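PDB 2GGO: 401aa long hypothetical glucose-1-phosphate thymidylyltransferase from Sulfolobus tokodaii, which probably catalyses nucleotidyl and acetyl transfer in the synthesis of UDP-N-acetylglucosamine and UDP-N-acetylgalactosamine. Local coordinates for residues F4-G9 with T50-S55. Sequence-based numbering, arbitrary orientation.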
loop_
_atom_site.group_PDB
_atom_site.type_symbol
_atom_site.label_atom_id
_atom_site.label_comp_id
_atom_site.label_asym_id
_atom_site.label_seq_id
_atom_site.Cartn_x
_atom_site.Cartn_y
_atom_site.Cartn_z
ATOM N N PHE A 4 -18.013 -4.009 3.850
ATOM C CA PHE A 4 -17.232 -3.499 4.981
ATOM C C PHE A 4 -15.794 -3.585 4.599
ATOM O O PHE A 4 -15.318 -4.661 4.238
ATOM C CB PHE A 4 -17.486 -4.287 6.273
ATOM C CG PHE A 4 -18.889 -4.107 6.818
ATOM C CD1 PHE A 4 -19.149 -3.199 7.851
ATOM C CD2 PHE A 4 -19.963 -4.820 6.267
ATOM C CE1 PHE A 4 -20.464 -3.015 8.344
ATOM C CE2 PHE A 4 -21.287 -4.632 6.734
ATOM C CZ PHE A 4 -21.540 -3.732 7.772
ATOM N N ILE A 5 -15.115 -2.438 4.642
ATOM C CA ILE A 5 -13.649 -2.370 4.452
ATOM C C ILE A 5 -12.989 -2.292 5.821
ATOM O O ILE A 5 -13.287 -1.393 6.591
ATOM C CB ILE A 5 -13.232 -1.176 3.589
ATOM C CG1 ILE A 5 -13.903 -1.277 2.227
ATOM C CG2 ILE A 5 -11.671 -1.147 3.401
ATOM C CD1 ILE A 5 -13.996 0.043 1.491
ATOM N N LEU A 6 -12.147 -3.270 6.137
ATOM C CA LEU A 6 -11.474 -3.312 7.419
ATOM C C LEU A 6 -10.133 -2.569 7.261
ATOM O O LEU A 6 -9.186 -3.067 6.625
ATOM C CB LEU A 6 -11.300 -4.754 7.886
ATOM C CG LEU A 6 -12.550 -5.661 7.860
ATOM C CD1 LEU A 6 -12.284 -7.073 8.378
ATOM C CD2 LEU A 6 -13.636 -5.033 8.607
ATOM N N ALA A 7 -10.116 -1.353 7.811
ATOM C CA ALA A 7 -9.011 -0.401 7.706
ATOM C C ALA A 7 -8.581 0.092 9.093
ATOM O O ALA A 7 -8.307 1.280 9.282
ATOM C CB ALA A 7 -9.429 0.765 6.848
ATOM N N ALA A 8 -8.517 -0.821 10.051
ATOM C CA ALA A 8 -8.335 -0.430 11.469
ATOM C C ALA A 8 -6.969 -0.643 12.142
ATOM O O ALA A 8 -6.760 -0.084 13.229
ATOM C CB ALA A 8 -9.423 -1.022 12.332
ATOM N N GLY A 9 -6.055 -1.428 11.546
ATOM C CA GLY A 9 -4.585 -1.328 11.881
ATOM C C GLY A 9 -4.084 0.131 12.056
ATOM O O GLY A 9 -4.744 1.070 11.566
ATOM N N THR A 50 -19.090 0.676 4.260
ATOM C CA THR A 50 -18.702 1.099 5.575
ATOM C C THR A 50 -17.218 0.790 5.793
ATOM O O THR A 50 -16.759 -0.343 5.536
ATOM C CB THR A 50 -19.489 0.333 6.634
ATOM O OG1 THR A 50 -20.877 0.573 6.431
ATOM C CG2 THR A 50 -19.109 0.798 8.045
ATOM N N VAL A 51 -16.475 1.770 6.305
ATOM C CA VAL A 51 -15.102 1.504 6.760
ATOM C C VAL A 51 -15.002 1.357 8.283
ATOM O O VAL A 51 -15.386 2.244 9.019
ATOM C CB VAL A 51 -14.117 2.594 6.280
ATOM C CG1 VAL A 51 -12.699 2.067 6.331
ATOM C CG2 VAL A 51 -14.464 3.011 4.894
ATOM N N ILE A 52 -14.488 0.237 8.754
ATOM C CA ILE A 52 -14.138 0.126 10.168
ATOM C C ILE A 52 -12.703 0.651 10.342
ATOM O O ILE A 52 -11.769 0.210 9.678
ATOM C CB ILE A 52 -14.297 -1.303 10.677
ATOM C CG1 ILE A 52 -15.782 -1.692 10.548
ATOM C CG2 ILE A 52 -13.829 -1.425 12.143
ATOM C CD1 ILE A 52 -16.023 -3.086 9.999
ATOM N N VAL A 53 -12.575 1.643 11.201
ATOM C CA VAL A 53 -11.337 2.363 11.392
ATOM C C VAL A 53 -11.000 2.404 12.892
ATOM O O VAL A 53 -11.774 1.924 13.729
ATOM C CB VAL A 53 -11.427 3.793 10.786
ATOM C CG1 VAL A 53 -11.912 3.722 9.376
ATOM C CG2 VAL A 53 -12.342 4.724 11.597
ATOM N N SER A 54 -9.835 2.939 13.241
ATOM C CA SER A 54 -9.536 3.174 14.638
ATOM C C SER A 54 -10.023 4.574 14.996
ATOM O O SER A 54 -10.161 5.432 14.115
ATOM C CB SER A 54 -8.040 3.008 14.882
ATOM O OG SER A 54 -7.315 4.004 14.177
ATOM N N SER A 55 -10.302 4.802 16.281
ATOM C CA SER A 55 -10.775 6.123 16.778
ATOM C C SER A 55 -9.799 7.244 16.458
ATOM O O SER A 55 -10.209 8.322 15.995
ATOM C CB SER A 55 -11.023 6.057 18.278
ATOM O OG SER A 55 -11.462 4.742 18.623
HETATM O O HOH W 1 -7.738 3.147 10.992
#
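Thr50 CB meets the Phe4 ring obliquely, 3.8 Å from Phe4 CD1 and also near CE1. Ile52 CD1 meets the ring obliquely too, at the same distance from Phe4 CD1. With CG anti to the carbonyl carbon and beside the backbone N (chi1 -67°), the ring lies alongside the Thr50 side chain. Ala93 and Ile95 of strand 92-97 also touch it. Replacing Phe4 with alanine is likely to open a gap beside Thr50 and take from Ile52 CD1 one of its two apolar partners, leaving Leu6. Ile52 CD1 is tightly packed, only 3.4 Å from Leu6 CD2. On the face away from Phe4, Leu6 and Ile52, Val51 CG1 meets Ala7 CB at 3.6 Å, and Ile5 packs on helix 33-43. Three backbone bonds join the parallel strands: Ile5 N to Thr50 O (2.8 Å), Ile52 N to Ile5 O, and Ala7 N to Ile52 O (2.9 Å). Beyond them the regular pairing ends, but Ala8 CB still packs on Val53, 3.8 Å from Val53 C. A water links Ala7 O, to which it donates, with Ser54 N. This pair belongs to the central sheet of the GT-A type nucleotidyltransferase domain. Strand 2-6 leads toward Ala8 and Gly9, which probably bind the nucleoside triphosphate. The chemistry thus changes from a hydrogen-bonded sheet with apolar side chains to direct packing joined by a water bridge.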